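Local structure of phosphate-binding protein (Xanthomonas axonopodis pv. citri, 5UB3) at residues Leu96-Arg101 against Ala169-His174; Thr115-Asn120 against His174-Gly179; Gly162-Val167 against Glu189-Pro194; His106-Leu111 against Leu132-Asn137. The protein probably serves as a periplasmic binding protein of the phosphonate/phosphate-receptor family that senses a ligand and is paired with a diguanylate cyclase. All blocks are in the same frame, centred on the assembly; numbering follows the deposited sequence. Where two conformers were deposited one is given.

Overall arrangement
All four contacts belong to one lobe of the periplasmic-binding-protein fold and illustrate how chemistry follows the elements being joined. Interaction 2 is the buried sheet contact, a parallel strand pair held by two backbone bonds and, at its start, two that use the Thr115 hydroxyl and the Asp177 carboxylate. Interaction 4 is also buried but apolar, setting a loop against helix 124-136. Interaction 1 is partly buried, hydrophobic inside and arginine-histidine outside, and interaction 3 is a surface contact of aliphatic chains and a ring. Interactions 1 and 3 use opposite ends of helix 164-172, while interactions 1 and 2 share His174 and touch through neighbouring strands. Interactions 3 and 4 do not meet.

Interaction 1 (Leu96-Arg101 against Ala169-His174); sequences LFFVRR and AFVHKH
Val99 and Val171 lie 6.6 Å apart between their CA atoms, as the end of strand 92-100 passes the last turn of helix 164-172, a helix-on-sheet packing within the alpha/beta lobe of this periplasmic binding protein. A Schellman motif closes the helix: His174, at positive phi, is its C-prime residue, and its ring comes to lie against Arg100. The inner part of the contact is apolar. Phe98 offers CE2 to Val171 CB at 4.0 Å, and Trp186 and Phe200 meet the same phenyl ring from elsewhere in the lobe. Farther out, Arg100 carries most of the contact. Its CG lies 3.4 Å from Val171 O, and a bend at chi3 (54°) turns the guanidinium back toward the helix end. There NH1 donates to His172 O at 3.0 Å, on a lone pair in the carbonyl plane, although the oxygen, at the guanidinium edge, is tilted 27° from its plane and the bond is bent. The same NH1 hangs over one face of the His172 imidazole, 3.3 Å from CD2, while His172 NE2 is hydrogen-bonded to Asp199. Asp102 forms a salt bridge with Arg100 NE, giving the guanidinium a second anchor. His174 then lies against the arginine with its plane turned 30° from the guanidinium: His174 CE1 stands over one guanidinium face, and Arg100 CD makes a CH-pi contact with the imidazole, 3.5 Å from its centroid.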
loop_
_atom_site.group_PDB
_atom_site.type_symbol
_atom_site.label_atom_id
_atom_site.label_comp_id
_atom_site.label_asym_id
_atom_site.label_seq_id
_atom_site.Cartn_x
_atom_site.Cartn_y
_atom_site.Cartn_z
ATOM N N LEU A 96 10.460 7.568 1.176
ATOM C CA LEU A 96 11.785 8.121 1.054
ATOM C C LEU A 96 12.391 7.784 -0.289
ATOM O O LEU A 96 12.116 6.729 -0.898
ATOM C CB LEU A 96 12.658 7.707 2.215
ATOM C CG LEU A 96 12.764 6.277 2.685
ATOM C CD1 LEU A 96 13.599 5.573 1.647
ATOM C CD2 LEU A 96 13.387 6.121 4.087
ATOM N N PHE A 97 13.157 8.722 -0.793
ATOM C CA PHE A 97 13.883 8.503 -2.035
ATOM C C PHE A 97 15.295 8.288 -1.609
ATOM O O PHE A 97 15.813 9.038 -0.798
ATOM C CB PHE A 97 13.807 9.714 -2.926
ATOM C CG PHE A 97 12.446 9.958 -3.533
ATOM C CD1 PHE A 97 11.428 10.483 -2.772
ATOM C CD2 PHE A 97 12.216 9.711 -4.865
ATOM C CE1 PHE A 97 10.194 10.736 -3.328
ATOM C CE2 PHE A 97 10.986 9.942 -5.435
ATOM C CZ PHE A 97 9.974 10.490 -4.666
ATOM N N PHE A 98 15.961 7.299 -2.177
ATOM C CA PHE A 98 17.317 7.061 -1.805
ATOM C C PHE A 98 18.185 6.783 -3.022
ATOM O O PHE A 98 17.698 6.341 -4.060
ATOM C CB PHE A 98 17.391 5.909 -0.814
ATOM C CG PHE A 98 16.989 4.612 -1.392
ATOM C CD1 PHE A 98 15.647 4.224 -1.372
ATOM C CD2 PHE A 98 17.939 3.769 -2.004
ATOM C CE1 PHE A 98 15.255 3.031 -1.947
ATOM C CE2 PHE A 98 17.560 2.583 -2.561
ATOM C CZ PHE A 98 16.223 2.207 -2.550
ATOM N N VAL A 99 19.461 7.052 -2.864
ATOM C CA VAL A 99 20.480 6.766 -3.876
ATOM C C VAL A 99 21.702 6.100 -3.307
ATOM O O VAL A 99 21.901 6.070 -2.088
ATOM C CB VAL A 99 20.996 8.053 -4.504
ATOM C CG1 VAL A 99 19.839 8.814 -5.136
ATOM C CG2 VAL A 99 21.754 8.915 -3.490
ATOM N N ARG A 100 22.570 5.650 -4.198
ATOM C CA ARG A 100 23.915 5.297 -3.747
ATOM C C ARG A 100 24.626 6.507 -3.165
ATOM O O ARG A 100 24.460 7.637 -3.615
ATOM C CB ARG A 100 24.739 4.701 -4.866
ATOM C CG ARG A 100 24.251 3.309 -5.234
ATOM C CD ARG A 100 25.284 2.645 -6.109
ATOM N NE ARG A 100 26.595 2.662 -5.452
ATOM C CZ ARG A 100 27.113 1.690 -4.693
ATOM N NH1 ARG A 100 26.466 0.530 -4.474
ATOM N NH2 ARG A 100 28.342 1.874 -4.184
ATOM N N ARG A 101 25.392 6.278 -2.112
ATOM C CA ARG A 101 26.045 7.396 -1.440
ATOM C C ARG A 101 27.045 8.033 -2.419
ATOM O O ARG A 101 27.219 9.217 -2.396
ATOM C CB ARG A 101 26.638 6.953 -0.087
ATOM C CG ARG A 101 27.992 7.537 0.307
ATOM C CD ARG A 101 28.246 7.550 1.826
ATOM N NE ARG A 101 27.317 8.416 2.579
ATOM C CZ ARG A 101 27.173 9.752 2.450
ATOM N NH1 ARG A 101 27.878 10.472 1.570
ATOM N NH2 ARG A 101 26.288 10.391 3.228
ATOM N N ALA A 169 17.764 -3.379 -4.801
ATOM C CA ALA A 169 18.789 -4.076 -5.590
ATOM C C ALA A 169 19.220 -3.379 -6.855
ATOM O O ALA A 169 20.407 -3.316 -7.155
ATOM C CB ALA A 169 18.332 -5.489 -5.907
ATOM N N PHE A 170 18.263 -2.824 -7.614
ATOM C CA PHE A 170 18.604 -2.104 -8.857
ATOM C C PHE A 170 19.388 -0.864 -8.595
ATOM O O PHE A 170 20.243 -0.519 -9.367
ATOM C CB PHE A 170 17.356 -1.703 -9.685
ATOM C CG PHE A 170 16.849 -2.793 -10.564
ATOM C CD1 PHE A 170 16.241 -3.892 -10.032
ATOM C CD2 PHE A 170 16.958 -2.692 -11.929
ATOM C CE1 PHE A 170 15.777 -4.900 -10.847
ATOM C CE2 PHE A 170 16.484 -3.687 -12.756
ATOM C CZ PHE A 170 15.898 -4.791 -12.214
ATOM N N VAL A 171 19.065 -0.156 -7.531
ATOM C CA VAL A 171 19.820 1.049 -7.182
ATOM C C VAL A 171 21.192 0.629 -6.663
ATOM O O VAL A 171 22.216 1.285 -6.978
ATOM C CB VAL A 171 19.101 1.951 -6.173
ATOM C CG1 VAL A 171 19.902 3.215 -5.902
ATOM C CG2 VAL A 171 17.779 2.333 -6.746
ATOM N N HIS A 172 21.233 -0.487 -5.925
ATOM C CA HIS A 172 22.510 -0.852 -5.357
ATOM C C HIS A 172 23.479 -1.227 -6.446
ATOM O O HIS A 172 24.661 -0.899 -6.344
ATOM C CB HIS A 172 22.415 -1.956 -4.357
ATOM C CG HIS A 172 23.688 -2.116 -3.599
ATOM N ND1 HIS A 172 24.548 -3.165 -3.811
ATOM C CD2 HIS A 172 24.299 -1.303 -2.713
ATOM C CE1 HIS A 172 25.610 -3.025 -3.046
ATOM N NE2 HIS A 172 25.491 -1.896 -2.379
ATOM N N LYS A 173 22.943 -1.870 -7.499
ATOM C CA LYS A 173 23.745 -2.448 -8.533
ATOM C C LYS A 173 24.009 -1.473 -9.664
ATOM O O LYS A 173 24.519 -1.917 -10.693
ATOM C CB LYS A 173 23.138 -3.774 -9.011
ATOM C CG LYS A 173 23.123 -4.798 -7.889
ATOM C CD LYS A 173 22.481 -6.086 -8.304
ATOM C CE LYS A 173 21.939 -6.902 -7.125
ATOM N NZ LYS A 173 23.100 -7.361 -6.348
ATOM N N HIS A 174 23.768 -0.161 -9.459
ATOM C CA HIS A 174 23.989 0.896 -10.452
ATOM C C HIS A 174 23.100 0.741 -11.709
ATOM O O HIS A 174 23.439 1.233 -12.770
ATOM C CB HIS A 174 25.475 1.014 -10.880
ATOM C CG HIS A 174 26.384 1.495 -9.800
ATOM N ND1 HIS A 174 27.033 0.636 -8.932
ATOM C CD2 HIS A 174 26.778 2.744 -9.463
ATOM C CE1 HIS A 174 27.778 1.339 -8.100
ATOM N NE2 HIS A 174 27.629 2.623 -8.391
#

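Interaction 2 (Thr115-Asn120 against His174-Gly179); sequences TLALQN and HLIDVG
Leu116 pairs with Val178 and Ala117 with Gly179 through two successive parallel bridges, joining strand 115-118 to strand 178-182 in the sheet of one lobe of the binding-protein fold. This part is tightly packed. Ala117 N donates to Val178 O at 2.8 Å with an almost straight bond, and Val178 N reaches Thr115 O in return, so Val178 bonds through its N to Thr115 and through its O to Ala117, the residues either side of Leu116 in the chain. On the face carrying Leu116 and Val178, CD1 of the leucine rests 3.8 Å from CG1 of the valine, with Phe97 of strand 92-100 touching both side chains. On the other face Ile176 covers Ala117, its CG2 3.8 Å from Ala117 CB. The contact thins out before the strands begin, at the exposed Leu175, which barely touches Thr115. Just inside that solvent side, Thr115 and Asp177 close the firm part by exchanging bonds. Thr115 OG1, tucked between its own backbone N and carbonyl carbon (chi1 60°), accepts from Asp177 N at 3.1 Å. The carboxylate answers: Thr115 N meets Asp177 OD2 on its anti side, at 2.8 Å.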
loop_
_atom_site.group_PDB
_atom_site.type_symbol
_atom_site.label_atom_id
_atom_site.label_comp_id
_atom_site.label_asym_id
_atom_site.label_seq_id
_atom_site.Cartn_x
_atom_site.Cartn_y
_atom_site.Cartn_z
ATOM N N THR A 115 17.151 8.129 -13.357
ATOM C CA THR A 115 16.144 7.111 -13.382
ATOM C C THR A 115 15.728 6.751 -11.940
ATOM O O THR A 115 16.499 6.794 -11.000
ATOM C CB THR A 115 16.637 5.875 -14.170
ATOM O OG1 THR A 115 17.790 5.377 -13.529
ATOM C CG2 THR A 115 16.995 6.238 -15.551
ATOM N N LEU A 116 14.474 6.402 -11.822
ATOM C CA LEU A 116 13.867 6.062 -10.556
ATOM C C LEU A 116 13.228 4.675 -10.654
ATOM O O LEU A 116 12.465 4.449 -11.540
ATOM C CB LEU A 116 12.780 7.082 -10.296
ATOM C CG LEU A 116 11.843 6.874 -9.122
ATOM C CD1 LEU A 116 12.537 7.020 -7.777
ATOM C CD2 LEU A 116 10.766 7.927 -9.220
ATOM N N ALA A 117 13.489 3.816 -9.675
ATOM C CA ALA A 117 12.887 2.522 -9.513
ATOM C C ALA A 117 11.631 2.635 -8.686
ATOM O O ALA A 117 11.701 3.038 -7.536
ATOM C CB ALA A 117 13.863 1.570 -8.782
ATOM N N LEU A 118 10.515 2.245 -9.267
ATOM C CA LEU A 118 9.244 2.162 -8.579
ATOM C C LEU A 118 8.744 0.753 -8.567
ATOM O O LEU A 118 9.287 -0.132 -9.221
ATOM C CB LEU A 118 8.274 3.042 -9.308
ATOM C CG LEU A 118 8.735 4.503 -9.304
ATOM C CD1 LEU A 118 7.690 5.381 -9.989
ATOM C CD2 LEU A 118 8.918 4.980 -7.891
ATOM N N GLN A 119 7.662 0.536 -7.848
ATOM C CA GLN A 119 7.200 -0.797 -7.661
ATOM C C GLN A 119 6.169 -1.321 -8.650
ATOM O O GLN A 119 6.522 -2.089 -9.542
ATOM C CB GLN A 119 6.776 -0.950 -6.238
ATOM C CG GLN A 119 7.995 -1.049 -5.347
ATOM C CD GLN A 119 7.661 -0.914 -3.889
ATOM O OE1 GLN A 119 6.802 -1.638 -3.341
ATOM N NE2 GLN A 119 8.345 0.008 -3.228
ATOM N N ASN A 120 4.911 -1.035 -8.432
ATOM C CA ASN A 120 3.846 -1.347 -9.371
ATOM C C ASN A 120 2.813 -0.285 -9.100
ATOM O O ASN A 120 2.918 0.398 -8.085
ATOM C CB ASN A 120 3.183 -2.717 -9.135
ATOM C CG ASN A 120 2.680 -2.883 -7.713
ATOM O OD1 ASN A 120 1.794 -2.147 -7.210
ATOM N ND2 ASN A 120 3.290 -3.820 -7.025
ATOM N N HIS A 174 23.768 -0.161 -9.459
ATOM C CA HIS A 174 23.989 0.896 -10.452
ATOM C C HIS A 174 23.100 0.741 -11.709
ATOM O O HIS A 174 23.439 1.233 -12.770
ATOM C CB HIS A 174 25.475 1.014 -10.880
ATOM C CG HIS A 174 26.384 1.495 -9.800
ATOM N ND1 HIS A 174 27.033 0.636 -8.932
ATOM C CD2 HIS A 174 26.778 2.744 -9.463
ATOM C CE1 HIS A 174 27.778 1.339 -8.100
ATOM N NE2 HIS A 174 27.629 2.623 -8.391
ATOM N N LEU A 175 21.969 0.060 -11.603
ATOM C CA LEU A 175 21.115 -0.088 -12.779
ATOM C C LEU A 175 20.200 1.095 -12.868
ATOM O O LEU A 175 19.861 1.479 -13.940
ATOM C CB LEU A 175 20.312 -1.347 -12.690
ATOM C CG LEU A 175 21.220 -2.576 -12.656
ATOM C CD1 LEU A 175 20.428 -3.770 -12.152
ATOM C CD2 LEU A 175 21.850 -2.869 -14.013
ATOM N N ILE A 176 19.856 1.688 -11.732
ATOM C CA ILE A 176 18.863 2.760 -11.626
ATOM C C ILE A 176 19.399 3.734 -10.582
ATOM O O ILE A 176 20.014 3.296 -9.627
ATOM C CB ILE A 176 17.497 2.163 -11.226
ATOM C CG1 ILE A 176 17.022 1.176 -12.303
ATOM C CG2 ILE A 176 16.434 3.254 -11.067
ATOM C CD1 ILE A 176 15.663 0.520 -12.028
ATOM N N ASP A 177 19.222 5.035 -10.794
ATOM C CA ASP A 177 19.844 6.019 -9.972
ATOM C C ASP A 177 19.152 6.173 -8.604
ATOM O O ASP A 177 19.812 6.387 -7.586
ATOM C CB ASP A 177 19.830 7.368 -10.670
ATOM C CG ASP A 177 20.506 7.333 -12.048
ATOM O OD1 ASP A 177 21.626 6.867 -12.131
ATOM O OD2 ASP A 177 19.895 7.771 -13.036
ATOM N N VAL A 178 17.839 6.098 -8.602
ATOM C CA VAL A 178 17.070 6.447 -7.393
ATOM C C VAL A 178 16.043 5.398 -7.095
ATOM O O VAL A 178 15.462 4.780 -7.998
ATOM C CB VAL A 178 16.403 7.837 -7.498
ATOM C CG1 VAL A 178 15.759 8.233 -6.192
ATOM C CG2 VAL A 178 17.329 8.936 -8.002
ATOM N N GLY A 179 15.802 5.170 -5.793
ATOM C CA GLY A 179 14.796 4.248 -5.392
ATOM C C GLY A 179 13.779 4.913 -4.494
ATOM O O GLY A 179 14.117 5.896 -3.858
#

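Interaction 3 (Gly162-Val167 against Glu189-Pro194); sequences GSKLNV and ERHMPP
Leu165 and His191 bring their CA atoms to 4.5 Å where the first turn of helix 164-172 runs beside the loop that precedes helix 194-197. Ser163 is the N-cap of the first of these helices, its OG accepting from Asn166 N at 2.8 Å, and Pro193 holds the N-cap position of the second, so the contact joins two helix starts on the surface of one alpha/beta lobe of the periplasmic-binding-protein fold. Lys164 runs across one face of His191. Its extended chain puts CD above the centre of the imidazole, 3.6 Å from the centroid and only 4° off the normal, a CH-pi contact. Lys164 CB adds to it from near the backbone, 3.8 Å from His191 CD2. The ammonium goes past the ring to Asp185 in a salt bridge, and His191 touches that aspartate too. Leu165 works on the neighbouring flank. A chi1 of 179° swings its side chain away from its own backbone N and toward Pro193, and Leu165 CD1 lies 3.6 Å from Pro193 CG. Between these two side-chain contacts His191 O faces Leu165 CA, and this carbonyl is buried without any partner in the model. Carbon surfaces thus hold the segments together, while the polar end of Lys164 is spent on Asp185; its NZ, 4.5 Å from His191 ND1, would probably disfavour a positive charge on the imidazole, an effect the aspartate may offset.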
loop_
_atom_site.group_PDB
_atom_site.type_symbol
_atom_site.label_atom_id
_atom_site.label_comp_id
_atom_site.label_asym_id
_atom_site.label_seq_id
_atom_site.Cartn_x
_atom_site.Cartn_y
_atom_site.Cartn_z
ATOM N N GLY A 162 8.872 -4.061 -9.763
ATOM C CA GLY A 162 7.995 -4.945 -8.968
ATOM C C GLY A 162 8.243 -4.872 -7.460
ATOM O O GLY A 162 7.580 -4.116 -6.710
ATOM N N SER A 163 9.216 -5.639 -7.010
ATOM C CA SER A 163 9.325 -5.919 -5.600
ATOM C C SER A 163 10.081 -4.793 -4.901
ATOM O O SER A 163 10.908 -4.074 -5.496
ATOM C CB SER A 163 10.042 -7.234 -5.367
ATOM O OG SER A 163 11.425 -7.044 -5.488
ATOM N N LYS A 164 9.841 -4.669 -3.617
ATOM C CA LYS A 164 10.617 -3.685 -2.841
ATOM C C LYS A 164 12.145 -3.987 -2.868
ATOM O O LYS A 164 13.013 -3.064 -2.956
ATOM C CB LYS A 164 10.082 -3.625 -1.449
ATOM C CG LYS A 164 8.661 -3.110 -1.349
ATOM C CD LYS A 164 8.123 -3.266 0.054
ATOM C CE LYS A 164 6.688 -2.844 0.050
ATOM N NZ LYS A 164 6.210 -2.713 1.431
ATOM N N LEU A 165 12.474 -5.283 -2.807
ATOM C CA LEU A 165 13.870 -5.706 -2.791
ATOM C C LEU A 165 14.505 -5.332 -4.094
ATOM O O LEU A 165 15.650 -4.903 -4.135
ATOM C CB LEU A 165 13.975 -7.226 -2.592
ATOM C CG LEU A 165 15.397 -7.825 -2.585
ATOM C CD1 LEU A 165 16.332 -7.097 -1.636
ATOM C CD2 LEU A 165 15.345 -9.302 -2.225
ATOM N N ASN A 166 13.755 -5.489 -5.184
ATOM C CA ASN A 166 14.267 -5.046 -6.491
ATOM C C ASN A 166 14.566 -3.545 -6.561
ATOM O O ASN A 166 15.566 -3.130 -7.117
ATOM C CB ASN A 166 13.327 -5.478 -7.611
ATOM C CG ASN A 166 13.465 -6.962 -7.980
ATOM O OD1 ASN A 166 14.271 -7.710 -7.425
ATOM N ND2 ASN A 166 12.679 -7.367 -8.939
ATOM N N VAL A 167 13.720 -2.718 -5.977
ATOM C CA VAL A 167 14.039 -1.287 -5.926
ATOM C C VAL A 167 15.418 -1.123 -5.278
ATOM O O VAL A 167 16.287 -0.454 -5.786
ATOM C CB VAL A 167 12.995 -0.536 -5.112
ATOM C CG1 VAL A 167 13.401 0.900 -4.930
ATOM C CG2 VAL A 167 11.644 -0.592 -5.805
ATOM N N GLU A 189 14.686 -5.465 6.907
ATOM C CA GLU A 189 15.792 -6.104 6.215
ATOM C C GLU A 189 15.445 -7.054 5.043
ATOM O O GLU A 189 16.326 -7.330 4.248
ATOM C CB GLU A 189 16.705 -6.782 7.223
ATOM C CG GLU A 189 17.244 -5.792 8.273
ATOM C CD GLU A 189 18.257 -6.421 9.191
ATOM O OE1 GLU A 189 18.678 -7.538 8.858
ATOM O OE2 GLU A 189 18.598 -5.798 10.213
ATOM N N ARG A 190 14.209 -7.551 4.917
ATOM C CA ARG A 190 13.834 -8.329 3.716
ATOM C C ARG A 190 13.718 -7.428 2.493
ATOM O O ARG A 190 13.992 -7.850 1.375
ATOM C CB ARG A 190 12.513 -9.067 3.887
ATOM C CG ARG A 190 12.622 -10.377 4.683
ATOM C CD ARG A 190 11.259 -10.764 5.236
ATOM N NE ARG A 190 10.658 -9.584 5.868
ATOM C CZ ARG A 190 9.358 -9.329 5.999
ATOM N NH1 ARG A 190 8.428 -10.184 5.584
ATOM N NH2 ARG A 190 8.990 -8.194 6.575
ATOM N N HIS A 191 13.312 -6.182 2.721
ATOM C CA HIS A 191 13.152 -5.188 1.659
ATOM C C HIS A 191 14.415 -4.368 1.430
ATOM O O HIS A 191 14.731 -4.053 0.306
ATOM C CB HIS A 191 11.966 -4.262 1.997
ATOM C CG HIS A 191 10.679 -5.007 2.185
ATOM N ND1 HIS A 191 9.796 -4.739 3.207
ATOM C CD2 HIS A 191 10.162 -6.052 1.505
ATOM C CE1 HIS A 191 8.761 -5.551 3.114
ATOM N NE2 HIS A 191 8.963 -6.363 2.096
ATOM N N MET A 192 15.120 -4.010 2.500
ATOM C CA MET A 192 16.331 -3.201 2.404
ATOM C C MET A 192 17.470 -3.910 3.149
ATOM O O MET A 192 17.763 -3.553 4.290
ATOM C CB MET A 192 16.066 -1.810 2.959
ATOM C CG MET A 192 17.287 -0.921 3.156
ATOM S SD MET A 192 18.120 -0.344 1.654
ATOM C CE MET A 192 16.694 0.293 0.778
ATOM N N PRO A 193 18.119 -4.906 2.494
ATOM C CA PRO A 193 19.255 -5.651 3.082
ATOM C C PRO A 193 20.337 -4.721 3.572
ATOM O O PRO A 193 20.700 -3.764 2.898
ATOM C CB PRO A 193 19.793 -6.534 1.943
ATOM C CG PRO A 193 18.776 -6.495 0.882
ATOM C CD PRO A 193 17.945 -5.262 1.072
ATOM N N PRO A 194 20.802 -4.953 4.802
ATOM C CA PRO A 194 21.897 -4.166 5.340
ATOM C C PRO A 194 23.073 -3.984 4.364
ATOM O O PRO A 194 23.545 -2.866 4.213
ATOM C CB PRO A 194 22.292 -4.957 6.584
ATOM C CG PRO A 194 20.983 -5.500 7.045
ATOM C CD PRO A 194 20.207 -5.849 5.807
#

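Interaction 4 (His106-Leu111 against Leu132-Asn137); sequences HSLSQL and LELLRN
Leu108 and Leu111, on the loop between strands 92-100 and 115-118 that contains a 3-10 turn at 109-111, both rest on Leu134 of helix 124-136, tying the loop to the helix inside one lobe of the binding-protein fold. The apolar contacts converge on a single methyl: Leu134 CD2 touches Leu108 CD1 at 3.7 Å and Leu111 CD2 at 3.6 Å, the latter side chain crossing the helix leucine at about a right angle. Leu108 sets its second branch between Glu133 and Asn137, one turn apart on the helix, where its CD2 meets Glu133 CG at 3.9 Å and Asn137 ND2 at 3.6 Å. Ile139 and Phe97 also touch this leucine.

The helix-end polar groups bond within their own segment or elsewhere in the chain. Asn137 ND2 donates to Glu133 O at 2.9 Å, nearly straight (176°) and in the plane of the amide, while Asn137 N approaches the same oxygen from the opposite face. Glu133 has a weak salt bridge to Arg136 and a hydrogen bond from OE2 to His204. With these groups engaged, Asn137 and Glu133 present amide and carbon surface to Leu108, and the loop's attachment rests on dispersion and the burial of leucine methyls.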
loop_
_atom_site.group_PDB
_atom_site.type_symbol
_atom_site.label_atom_id
_atom_site.label_comp_id
_atom_site.label_asym_id
_atom_site.label_seq_id
_atom_site.Cartn_x
_atom_site.Cartn_y
_atom_site.Cartn_z
ATOM N N HIS A 106 21.698 14.797 -4.684
ATOM C CA HIS A 106 21.486 15.185 -3.293
ATOM C C HIS A 106 20.085 15.630 -2.926
ATOM O O HIS A 106 19.809 15.795 -1.761
ATOM C CB HIS A 106 22.505 16.246 -2.882
ATOM C CG HIS A 106 23.868 15.672 -2.774
ATOM N ND1 HIS A 106 24.685 15.510 -3.880
ATOM C CD2 HIS A 106 24.504 15.082 -1.736
ATOM C CE1 HIS A 106 25.801 14.912 -3.508
ATOM N NE2 HIS A 106 25.707 14.625 -2.217
ATOM N N SER A 107 19.198 15.778 -3.901
ATOM C CA SER A 107 17.896 16.303 -3.606
ATOM C C SER A 107 16.955 15.724 -4.617
ATOM O O SER A 107 17.367 15.325 -5.694
ATOM C CB SER A 107 17.882 17.840 -3.757
ATOM O OG SER A 107 18.089 18.178 -5.106
ATOM N N LEU A 108 15.681 15.817 -4.325
ATOM C CA LEU A 108 14.663 15.444 -5.321
ATOM C C LEU A 108 14.788 16.118 -6.692
ATOM O O LEU A 108 14.602 15.450 -7.762
ATOM C CB LEU A 108 13.252 15.697 -4.753
ATOM C CG LEU A 108 12.170 14.973 -5.554
ATOM C CD1 LEU A 108 12.139 13.466 -5.307
ATOM C CD2 LEU A 108 10.868 15.696 -5.225
ATOM N N SER A 109 15.037 17.431 -6.684
ATOM C CA SER A 109 15.172 18.213 -7.938
ATOM C C SER A 109 16.224 17.632 -8.848
ATOM O O SER A 109 16.051 17.575 -10.055
ATOM C CB SER A 109 15.542 19.678 -7.615
ATOM O OG SER A 109 14.579 20.285 -6.706
ATOM N N GLN A 110 17.298 17.125 -8.269
ATOM C CA GLN A 110 18.373 16.458 -9.072
ATOM C C GLN A 110 18.034 15.085 -9.621
ATOM O O GLN A 110 18.893 14.439 -10.262
ATOM C CB GLN A 110 19.649 16.377 -8.250
ATOM C CG GLN A 110 20.193 17.757 -7.916
ATOM C CD GLN A 110 21.330 17.709 -6.905
ATOM O OE1 GLN A 110 21.815 16.655 -6.552
ATOM N NE2 GLN A 110 21.767 18.877 -6.455
ATOM N N LEU A 111 16.790 14.625 -9.423
ATOM C CA LEU A 111 16.302 13.475 -10.183
ATOM C C LEU A 111 16.236 13.712 -11.701
ATOM O O LEU A 111 16.255 12.736 -12.470
ATOM C CB LEU A 111 14.900 13.049 -9.757
ATOM C CG LEU A 111 14.841 11.817 -8.912
ATOM C CD1 LEU A 111 15.459 12.139 -7.543
ATOM C CD2 LEU A 111 13.380 11.437 -8.792
ATOM N N LEU A 132 3.429 11.325 -6.931
ATOM C CA LEU A 132 2.770 12.544 -6.493
ATOM C C LEU A 132 3.822 13.581 -6.168
ATOM O O LEU A 132 3.670 14.727 -6.544
ATOM C CB LEU A 132 1.887 12.292 -5.250
ATOM C CG LEU A 132 1.180 13.488 -4.708
ATOM C CD1 LEU A 132 0.325 14.102 -5.808
ATOM C CD2 LEU A 132 0.353 13.036 -3.514
ATOM N N GLU A 133 4.859 13.160 -5.452
ATOM C CA GLU A 133 5.902 14.071 -5.052
ATOM C C GLU A 133 6.552 14.728 -6.252
ATOM O O GLU A 133 6.863 15.914 -6.224
ATOM C CB GLU A 133 6.930 13.399 -4.175
ATOM C CG GLU A 133 7.699 14.382 -3.302
ATOM C CD GLU A 133 6.932 14.855 -2.061
ATOM O OE1 GLU A 133 5.689 14.649 -1.960
ATOM O OE2 GLU A 133 7.632 15.427 -1.214
ATOM N N LEU A 134 6.755 13.966 -7.301
ATOM C CA LEU A 134 7.399 14.495 -8.457
ATOM C C LEU A 134 6.469 15.488 -9.124
ATOM O O LEU A 134 6.907 16.548 -9.566
ATOM C CB LEU A 134 7.835 13.377 -9.410
ATOM C CG LEU A 134 8.930 12.451 -8.887
ATOM C CD1 LEU A 134 9.189 11.422 -9.977
ATOM C CD2 LEU A 134 10.186 13.131 -8.457
ATOM N N LEU A 135 5.189 15.167 -9.179
ATOM C CA LEU A 135 4.249 16.091 -9.752
ATOM C C LEU A 135 4.247 17.451 -9.049
ATOM O O LEU A 135 4.310 18.500 -9.710
ATOM C CB LEU A 135 2.839 15.513 -9.790
ATOM C CG LEU A 135 2.536 14.478 -10.839
ATOM C CD1 LEU A 135 1.191 13.924 -10.468
ATOM C CD2 LEU A 135 2.465 14.971 -12.284
ATOM N N ARG A 136 4.217 17.416 -7.733
ATOM C CA ARG A 136 4.183 18.648 -6.937
ATOM C C ARG A 136 5.393 19.514 -7.196
ATOM O O ARG A 136 5.276 20.722 -7.170
ATOM C CB ARG A 136 4.116 18.342 -5.427
ATOM C CG ARG A 136 2.756 17.827 -4.992
ATOM C CD ARG A 136 2.913 17.028 -3.723
ATOM N NE ARG A 136 1.628 16.795 -3.092
ATOM C CZ ARG A 136 1.471 16.238 -1.891
ATOM N NH1 ARG A 136 2.494 15.797 -1.191
ATOM N NH2 ARG A 136 0.261 16.125 -1.382
ATOM N N ASN A 137 6.537 18.882 -7.471
ATOM C CA ASN A 137 7.777 19.593 -7.729
ATOM C C ASN A 137 8.071 19.849 -9.203
ATOM O O ASN A 137 9.154 20.324 -9.539
ATOM C CB ASN A 137 8.907 18.836 -7.038
ATOM C CG ASN A 137 8.846 19.009 -5.523
ATOM O OD1 ASN A 137 9.374 19.984 -4.956
ATOM N ND2 ASN A 137 8.150 18.094 -4.873
#